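Local coordinates for pectate lyase (Paenibacillus sp. 0602, PDB 5GT5), which cleaves polygalacturonate and partly methylated pectin by endo-acting eliminative lysis, probably with calcium as cofactor, at residues T155-G161 against D178-S184; I94-N100 against I117-S123. The protein carries 1 engineered substitution. All coordinates share one frame; numbering follows the deposited sequence.

In the fold
Contacts 1 and 2 are two steps of the same stack of parallel strands in a right-handed beta-helix, the fold of polysaccharide lyase family 1. Their centres lie about 10 Å apart, and contact 2 closes along the chain before contact 1 opens. Strands 115-120 and 154-157 are neighbours in one sheet and join the two contacts: Glu157 N lies 2.8 Å from Val119 O, and Thr155 O 2.8 Å from Val119 N. Contact 1 carries Asp178, a probable calcium ligand, whose side chain is about 3 Å from that of Asp152 at the nearest atoms. Contact 2 is further off, about 8 Å between the Ser118 and Asp152 side chains. Both contacts touch the second subunit.

Contact 1: residues T155-G161 against D178-S184; sequences TLEESSG and DSKKGTS
Strands 155-157 and 178-180 run parallel, their axes 4.7 Å apart at an angle of 14°, and pairing resumes at Ser160 and Ser184 after a one-residue shift in register. Leu156 is tied through both its N and its O: its N donates to Asp178 O, and its O accepts from Lys180 N at 2.7 Å. The shift is taken up by a type I' turn from Lys180 to Thr183. Thr183 OG1 donates to Lys180 O at 2.8 Å and accepts from Ser159 N at 3.2 Å, the latter nearly straight (169°). Its CG2, anti to the backbone N, faces the Leu156 side, 4.0 Å from Leu156 CB. A valine in place of Thr183 would probably leave Ser159 N without this acceptor and the turn without its side-chain tie to Lys180 O. On the face that carries Thr155, Glu157 and Lys180, the last two lie side by side, and one water joins Glu157 OE2 to Lys180 NZ. Glu158 bends at chi2 (-97°), which brings OE1 to a salt bridge with Lys181 NZ at 3.2 Å. Another water links the hydroxyls of Ser160 and Ser184. Asp178 OD1 accepts from Leu248 N, while OD2 lies close to Asp152 OD1, an acidic pair consistent with a calcium site. Parallel strands of successive coils, with a one-residue shift absorbed at a tight turn, fit the pectate lyase beta-helix.

Contact 2: residues I94-N100 against I117-S123; sequences ITVDGFN and ISVKRSS
Successive coils of the parallel beta-helix meet where Ile94-Asp97 pairs with Ile117-Lys120, and both segments then leave the strand and run on to Asn100 and Ser123. The strand axes approach to 4.6 Å at 19°. Ser118 N donates to Ile94 O, Val96 N to Ser118 O, and Lys120 N to Val96 O. On one face, Val96 CG2 packs against Ile117 CG2 at 4.3 Å. On the other, Thr95 CG2 lies 3.9 Å from Lys120 CD, and a water bridges Thr95 OG1 to Lys120 NZ. Asp97 and Arg121 form a two-bond salt bridge. With CG anti to the backbone N (chi1 -170°), the Asp97 carboxylate reaches over to the arginine, which meets it along its NE-NH2 edge, one nitrogen to each oxygen. Arg121 NE donates to OD1 of Asp97 at 3.0 Å, on the syn side but tilted out of the carboxylate plane. Arg121 NH2 meets Asp97 OD2 at 2.9 Å; OD2 lies in the guanidinium plane, but NH2 stands above the carboxylate plane. The two planes are 54° apart, a twisted pairing. Lys120 CB covers one face of the guanidinium. At the strand ends, Lys120 O accepts from both Gly98 N and Ser122 OG. Ser122 OG in turn accepts from Phe99 N at 3.1 Å. Beyond it, Ser123 OG donates a short bond (2.5 Å) to Asn100 OD1, from above the amide carbonyl plane. Helix 36-43 packs on the Val96 face through Leu39 and Leu43, while strand 154-157 continues the sheet beyond 115-120, with Leu156 against Val119 and Glu157 against Lys120.

Contact 1: residues T155-G161 against D178-S184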
ATOM      1  N   THR A 155     -11.914  13.672  -2.219  1.00  4.57           N
ATOM      2  CA  THR A 155     -11.878  12.961  -0.928  1.00  5.07           C
ATOM      3  C   THR A 155     -11.256  11.628  -1.201  1.00  6.08           C
ATOM      4  O   THR A 155     -11.639  10.922  -2.159  1.00  8.69           O
ATOM      5  CB  THR A 155     -13.264  12.779  -0.331  1.00  6.14           C
ATOM      6  OG1 THR A 155     -13.867  14.078  -0.161  1.00 10.98           O
ATOM      7  CG2 THR A 155     -13.197  12.159   1.032  1.00  8.12           C
ATOM      8  N   LEU A 156     -10.288  11.264  -0.376  1.00  5.82           N
ATOM      9  CA  LEU A 156      -9.645   9.964  -0.480  1.00  6.23           C
ATOM     10  C   LEU A 156     -10.071   9.131   0.726  1.00  7.66           C
ATOM     11  O   LEU A 156      -9.942   9.568   1.870  1.00  8.09           O
ATOM     12  CB  LEU A 156      -8.134  10.127  -0.488  1.00  6.89           C
ATOM     13  CG  LEU A 156      -7.593  11.207  -1.436  1.00  7.28           C
ATOM     14  CD1 LEU A 156      -6.091  11.320  -1.247  1.00  9.45           C
ATOM     15  CD2 LEU A 156      -7.926  10.865  -2.877  1.00  6.80           C
ATOM     16  N   GLU A 157     -10.556   7.911   0.490  1.00  7.64           N
ATOM     17  CA  GLU A 157     -11.020   7.049   1.585  1.00  9.08           C
ATOM     18  C   GLU A 157     -10.510   5.645   1.430  1.00  6.02           C
ATOM     19  O   GLU A 157     -10.621   5.057   0.342  1.00  6.25           O
ATOM     20  CB  GLU A 157     -12.551   6.996   1.672  1.00 10.84           C
ATOM     21  CG  GLU A 157     -13.182   8.338   2.054  1.00 15.13           C
ATOM     22  CD  GLU A 157     -14.695   8.292   2.138  1.00 19.29           C
ATOM     23  OE1 GLU A 157     -15.245   7.183   2.175  1.00 20.94           O
ATOM     24  OE2 GLU A 157     -15.336   9.369   2.169  1.00 26.97           O
ATOM     25  N   GLU A 158      -9.986   5.095   2.529  1.00  6.43           N
ATOM     26  CA  GLU A 158      -9.447   3.711   2.557  1.00  7.96           C
ATOM     27  C   GLU A 158      -8.661   3.336   1.314  1.00  7.78           C
ATOM     28  O   GLU A 158      -8.811   2.237   0.762  1.00  7.36           O
ATOM     29  CB  GLU A 158     -10.528   2.678   2.872  1.00 10.84           C
ATOM     30  CG  GLU A 158     -11.601   2.503   1.885  1.00 16.08           C
ATOM     31  CD  GLU A 158     -12.826   3.295   2.227  1.00 29.79           C
ATOM     32  OE1 GLU A 158     -12.981   3.671   3.410  1.00 28.48           O
ATOM     33  OE2 GLU A 158     -13.658   3.507   1.318  1.00 31.01           O
ATOM     34  N   SER A 159      -7.794   4.256   0.904  1.00  7.31           N
ATOM     35  CA  SER A 159      -6.967   4.119  -0.299  1.00  5.98           C
ATOM     36  C   SER A 159      -5.479   4.144   0.064  1.00  5.68           C
ATOM     37  O   SER A 159      -5.095   4.427   1.220  1.00  7.96           O
ATOM     38  CB  SER A 159      -7.329   5.215  -1.306  1.00  7.09           C
ATOM     39  OG  SER A 159      -8.653   4.985  -1.821  1.00  7.80           O
ATOM     40  N   SER A 160      -4.627   3.810  -0.902  1.00  6.38           N
ATOM     41  CA  SER A 160      -3.191   3.671  -0.673  1.00  5.76           C
ATOM     42  C   SER A 160      -2.439   4.077  -1.914  1.00  7.04           C
ATOM     43  O   SER A 160      -2.607   3.426  -2.955  1.00  7.28           O
ATOM     44  CB  SER A 160      -2.868   2.206  -0.350  1.00  9.87           C
ATOM     45  OG  SER A 160      -1.478   2.008  -0.100  1.00  9.65           O
ATOM     46  N   GLY A 161      -1.605   5.116  -1.812  1.00  5.72           N
ATOM     47  CA  GLY A 161      -0.822   5.578  -2.950  1.00  6.22           C
ATOM     48  C   GLY A 161      -1.618   6.473  -3.870  1.00  7.21           C
ATOM     49  O   GLY A 161      -2.280   6.009  -4.788  1.00  6.85           O
ATOM     50  N   ASP A 178      -9.265  16.138   0.904  1.00  5.07           N
ATOM     51  CA  ASP A 178      -9.380  15.526   2.224  1.00  4.25           C
ATOM     52  C   ASP A 178      -8.964  14.088   2.128  1.00  6.45           C
ATOM     53  O   ASP A 178      -9.149  13.424   1.083  1.00  6.52           O
ATOM     54  CB  ASP A 178     -10.804  15.596   2.714  1.00  5.27           C
ATOM     55  CG  ASP A 178     -11.266  17.021   2.998  1.00  7.53           C
ATOM     56  OD1 ASP A 178     -10.430  17.931   3.151  1.00  6.99           O
ATOM     57  OD2 ASP A 178     -12.507  17.232   3.080  1.00 11.43           O
ATOM     58  N   SER A 179      -8.399  13.580   3.210  1.00  7.20           N
ATOM     59  CA  SER A 179      -7.903  12.210   3.225  1.00  6.24           C
ATOM     60  C   SER A 179      -8.426  11.549   4.479  1.00  5.92           C
ATOM     61  O   SER A 179      -8.189  12.065   5.584  1.00  6.63           O
ATOM     62  CB  SER A 179      -6.385  12.219   3.156  1.00  7.83           C
ATOM     63  OG  SER A 179      -5.906  10.898   2.972  1.00  8.69           O
ATOM     64  N   LYS A 180      -9.118  10.422   4.343  1.00  7.59           N
ATOM     65  CA  LYS A 180      -9.918   9.859   5.409  1.00  6.16           C
ATOM     66  C   LYS A 180      -9.806   8.330   5.475  1.00  6.10           C
ATOM     67  O   LYS A 180      -9.321   7.660   4.531  1.00  6.67           O
ATOM     68  CB  LYS A 180     -11.404  10.212   5.168  1.00  9.44           C
ATOM     69  CG  LYS A 180     -11.755  11.690   5.099  1.00 15.53           C
ATOM     70  CD  LYS A 180     -13.265  11.802   4.882  1.00 19.43           C
ATOM     71  CE  LYS A 180     -13.721  13.248   4.803  1.00 23.07           C
ATOM     72  NZ  LYS A 180     -15.210  13.303   4.611  1.00 26.36           N
ATOM     73  N   LYS A 181     -10.309   7.786   6.575  1.00  8.22           N
ATOM     74  CA  LYS A 181     -10.466   6.347   6.731  1.00  7.48           C
ATOM     75  C   LYS A 181      -9.161   5.606   6.442  1.00  8.07           C
ATOM     76  O   LYS A 181      -9.121   4.641   5.670  1.00  8.37           O
ATOM     77  CB  LYS A 181     -11.635   5.855   5.892  1.00  8.86           C
ATOM     78  CG  LYS A 181     -12.953   6.497   6.347  1.00 11.75           C
ATOM     79  CD  LYS A 181     -14.134   5.978   5.552  1.00 17.28           C
ATOM     80  CE  LYS A 181     -14.536   4.571   5.979  1.00 28.41           C
ATOM     81  NZ  LYS A 181     -15.666   4.030   5.151  1.00 41.69           N
ATOM     82  N   GLY A 182      -8.093   6.077   7.085  1.00  6.99           N
ATOM     83  CA  GLY A 182      -6.832   5.365   7.063  1.00  7.25           C
ATOM     84  C   GLY A 182      -6.062   5.459   5.762  1.00  7.26           C
ATOM     85  O   GLY A 182      -5.109   4.713   5.572  1.00  9.01           O
ATOM     86  N   THR A 183      -6.465   6.347   4.865  1.00  6.25           N
ATOM     87  CA  THR A 183      -5.731   6.506   3.614  1.00  6.89           C
ATOM     88  C   THR A 183      -4.263   6.876   3.867  1.00  5.34           C
ATOM     89  O   THR A 183      -3.950   7.789   4.626  1.00  6.11           O
ATOM     90  CB  THR A 183      -6.368   7.586   2.726  1.00  5.55           C
ATOM     91  OG1 THR A 183      -7.661   7.124   2.303  1.00  7.40           O
ATOM     92  CG2 THR A 183      -5.514   7.876   1.491  1.00  6.65           C
ATOM     93  N   SER A 184      -3.358   6.138   3.252  1.00  6.16           N
ATOM     94  CA  SER A 184      -1.907   6.350   3.379  1.00  6.56           C
ATOM     95  C   SER A 184      -1.244   6.528   2.015  1.00  5.78           C
ATOM     96  O   SER A 184      -1.829   6.233   0.958  1.00  6.27           O
ATOM     97  CB  SER A 184      -1.239   5.189   4.119  1.00  8.75           C
ATOM     98  OG  SER A 184      -1.441   3.979   3.413  1.00 11.68           O
TER
HETATM   99  O   HOH W   1     -16.499  11.333   3.416  1.00 42.28           O
HETATM  100  O   HOH W   2      -6.257   3.027   3.551  1.00 13.49           O
HETATM  101  O   HOH W   3       0.259   3.365   1.465  1.00 12.44           O

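Contact 2: residues I94-N100 against I117-S123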
ATOM      1  N   ILE A  94     -18.688  11.893  -8.090  1.00  8.04           N
ATOM      2  CA  ILE A  94     -18.127  10.849  -8.952  1.00  7.65           C
ATOM      3  C   ILE A  94     -17.223   9.988  -8.106  1.00  8.22           C
ATOM      4  O   ILE A  94     -16.240  10.479  -7.539  1.00  9.05           O
ATOM      5  CB  ILE A  94     -17.341  11.460 -10.108  1.00  7.04           C
ATOM      6  CG1 ILE A  94     -18.230  12.418 -10.933  1.00  8.30           C
ATOM      7  CG2 ILE A  94     -16.781  10.343 -10.955  1.00  9.75           C
ATOM      8  CD1 ILE A  94     -17.485  13.365 -11.824  1.00 10.55           C
ATOM      9  N   THR A  95     -17.587   8.711  -7.966  1.00  7.52           N
ATOM     10  CA  THR A  95     -16.858   7.814  -7.074  1.00  9.87           C
ATOM     11  C   THR A  95     -15.993   6.834  -7.854  1.00  9.31           C
ATOM     12  O   THR A  95     -16.527   5.946  -8.545  1.00 11.64           O
ATOM     13  CB  THR A  95     -17.806   7.032  -6.147  1.00  9.71           C
ATOM     14  OG1 THR A  95     -18.541   7.965  -5.350  1.00 10.56           O
ATOM     15  CG2 THR A  95     -17.013   6.143  -5.201  1.00 12.15           C
ATOM     16  N   VAL A  96     -14.679   6.982  -7.699  1.00  8.26           N
ATOM     17  CA  VAL A  96     -13.684   6.095  -8.275  1.00  8.67           C
ATOM     18  C   VAL A  96     -13.434   5.017  -7.251  1.00  7.31           C
ATOM     19  O   VAL A  96     -12.829   5.295  -6.194  1.00  7.93           O
ATOM     20  CB  VAL A  96     -12.386   6.894  -8.528  1.00  7.61           C
ATOM     21  CG1 VAL A  96     -11.266   6.024  -9.041  1.00  8.20           C
ATOM     22  CG2 VAL A  96     -12.652   8.042  -9.531  1.00 10.34           C
ATOM     23  N   ASP A  97     -13.898   3.797  -7.543  1.00  6.55           N
ATOM     24  CA  ASP A  97     -13.988   2.733  -6.542  1.00  7.06           C
ATOM     25  C   ASP A  97     -13.256   1.484  -7.022  1.00  8.03           C
ATOM     26  O   ASP A  97     -13.493   0.991  -8.128  1.00  9.84           O
ATOM     27  CB  ASP A  97     -15.472   2.387  -6.310  1.00  9.81           C
ATOM     28  CG  ASP A  97     -15.710   1.462  -5.119  1.00 12.60           C
ATOM     29  OD1 ASP A  97     -14.753   0.962  -4.497  1.00 12.42           O
ATOM     30  OD2 ASP A  97     -16.898   1.233  -4.806  1.00 18.40           O
ATOM     31  N   GLY A  98     -12.311   1.009  -6.230  1.00  6.14           N
ATOM     32  CA  GLY A  98     -11.718  -0.283  -6.519  1.00  8.20           C
ATOM     33  C   GLY A  98     -10.679  -0.294  -7.621  1.00  8.90           C
ATOM     34  O   GLY A  98     -10.393  -1.358  -8.177  1.00 10.67           O
ATOM     35  N   PHE A  99     -10.096   0.851  -7.969  1.00  7.02           N
ATOM     36  CA  PHE A  99      -9.066   0.915  -8.992  1.00  6.84           C
ATOM     37  C   PHE A  99      -7.689   0.579  -8.443  1.00  7.00           C
ATOM     38  O   PHE A  99      -7.396   0.887  -7.283  1.00  8.79           O
ATOM     39  CB  PHE A  99      -9.071   2.292  -9.678  1.00  6.20           C
ATOM     40  CG  PHE A  99     -10.137   2.404 -10.730  1.00  7.98           C
ATOM     41  CD1 PHE A  99     -11.448   2.700 -10.361  1.00  8.62           C
ATOM     42  CD2 PHE A  99      -9.861   2.133 -12.071  1.00  8.09           C
ATOM     43  CE1 PHE A  99     -12.482   2.735 -11.339  1.00  9.88           C
ATOM     44  CE2 PHE A  99     -10.881   2.166 -13.043  1.00  9.29           C
ATOM     45  CZ  PHE A  99     -12.194   2.503 -12.670  1.00  8.15           C
ATOM     46  N   ASN A 100      -6.878  -0.118  -9.233  1.00  8.08           N
ATOM     47  CA  ASN A 100      -5.476  -0.323  -8.908  1.00  7.64           C
ATOM     48  C   ASN A 100      -4.591   0.069 -10.067  1.00  8.41           C
ATOM     49  O   ASN A 100      -4.483  -0.648 -11.070  1.00  9.01           O
ATOM     50  CB  ASN A 100      -5.148  -1.753  -8.532  1.00  9.88           C
ATOM     51  CG  ASN A 100      -3.671  -1.909  -8.160  1.00  8.03           C
ATOM     52  OD1 ASN A 100      -3.069  -1.027  -7.567  1.00 15.08           O
ATOM     53  ND2 ASN A 100      -3.062  -2.984  -8.632  1.00 20.99           N
ATOM     54  N   ILE A 117     -15.133  14.591  -6.496  1.00  6.25           N
ATOM     55  CA  ILE A 117     -14.523  13.278  -6.774  1.00  6.42           C
ATOM     56  C   ILE A 117     -14.233  12.574  -5.459  1.00  6.42           C
ATOM     57  O   ILE A 117     -13.631  13.157  -4.552  1.00  7.31           O
ATOM     58  CB  ILE A 117     -13.250  13.387  -7.593  1.00  7.84           C
ATOM     59  CG1 ILE A 117     -13.601  13.934  -8.990  1.00 12.35           C
ATOM     60  CG2 ILE A 117     -12.552  11.972  -7.713  1.00  8.78           C
ATOM     61  CD1 ILE A 117     -12.414  14.143  -9.867  1.00 16.37           C
ATOM     62  N   SER A 118     -14.688  11.329  -5.347  1.00  6.67           N
ATOM     63  CA  SER A 118     -14.408  10.495  -4.188  1.00  7.66           C
ATOM     64  C   SER A 118     -13.612   9.298  -4.674  1.00  9.95           C
ATOM     65  O   SER A 118     -14.040   8.595  -5.592  1.00 10.79           O
ATOM     66  CB  SER A 118     -15.721  10.046  -3.558  1.00 11.24           C
ATOM     67  OG  SER A 118     -15.525   9.083  -2.529  1.00 16.76           O
ATOM     68  N   VAL A 119     -12.425   9.119  -4.111  1.00  7.52           N
ATOM     69  CA  VAL A 119     -11.607   7.946  -4.407  1.00  7.11           C
ATOM     70  C   VAL A 119     -11.737   6.999  -3.244  1.00  5.83           C
ATOM     71  O   VAL A 119     -11.404   7.342  -2.105  1.00  8.67           O
ATOM     72  CB  VAL A 119     -10.142   8.309  -4.634  1.00  5.89           C
ATOM     73  CG1 VAL A 119      -9.305   7.042  -4.901  1.00  8.89           C
ATOM     74  CG2 VAL A 119      -9.991   9.336  -5.788  1.00  9.76           C
ATOM     75  N   LYS A 120     -12.279   5.813  -3.489  1.00  6.74           N
ATOM     76  CA  LYS A 120     -12.513   4.837  -2.409  1.00  5.95           C
ATOM     77  C   LYS A 120     -11.888   3.521  -2.767  1.00  6.49           C
ATOM     78  O   LYS A 120     -11.960   3.094  -3.912  1.00  7.29           O
ATOM     79  CB  LYS A 120     -14.010   4.560  -2.203  1.00  9.03           C
ATOM     80  CG  LYS A 120     -14.785   5.762  -1.703  1.00 10.99           C
ATOM     81  CD  LYS A 120     -16.255   5.427  -1.493  1.00 12.39           C
ATOM     82  CE  LYS A 120     -17.039   6.621  -0.919  1.00 22.43           C
ATOM     83  NZ  LYS A 120     -18.463   6.226  -0.690  1.00 28.72           N
ATOM     84  N   ARG A 121     -11.287   2.893  -1.770  1.00  7.05           N
ATOM     85  CA  ARG A 121     -10.828   1.496  -1.911  1.00  7.72           C
ATOM     86  C   ARG A 121      -9.944   1.329  -3.153  1.00  5.25           C
ATOM     87  O   ARG A 121     -10.044   0.332  -3.875  1.00  7.53           O
ATOM     88  CB  ARG A 121     -12.028   0.544  -1.942  1.00  8.95           C
ATOM     89  CG  ARG A 121     -12.806   0.469  -0.638  1.00 11.32           C
ATOM     90  CD  ARG A 121     -14.114  -0.312  -0.810  1.00 12.11           C
ATOM     91  NE  ARG A 121     -15.128   0.391  -1.600  1.00 15.74           N
ATOM     92  CZ  ARG A 121     -16.102   1.152  -1.096  1.00 18.49           C
ATOM     93  NH1 ARG A 121     -16.192   1.351   0.218  1.00 23.03           N
ATOM     94  NH2 ARG A 121     -16.976   1.730  -1.918  1.00 19.06           N
ATOM     95  N   SER A 122      -9.089   2.316  -3.420  1.00  5.21           N
ATOM     96  CA  SER A 122      -8.244   2.301  -4.611  1.00  6.60           C
ATOM     97  C   SER A 122      -6.775   2.407  -4.237  1.00  7.30           C
ATOM     98  O   SER A 122      -6.398   2.836  -3.129  1.00  7.67           O
ATOM     99  CB  SER A 122      -8.640   3.455  -5.522  1.00  7.38           C
ATOM    100  OG  SER A 122      -9.951   3.256  -6.064  1.00  6.66           O
ATOM    101  N   SER A 123      -5.912   2.010  -5.161  1.00  7.73           N
ATOM    102  CA  SER A 123      -4.477   2.084  -4.938  1.00  7.79           C
ATOM    103  C   SER A 123      -3.794   2.589  -6.179  1.00  6.28           C
ATOM    104  O   SER A 123      -4.247   2.355  -7.317  1.00  6.49           O
ATOM    105  CB  SER A 123      -3.910   0.725  -4.548  1.00 10.15           C
ATOM    106  OG  SER A 123      -4.291  -0.238  -5.512  1.00 18.94           O
TER
HETATM  107  O   HOH W   4     -19.662   7.419  -2.834  1.00 37.95           O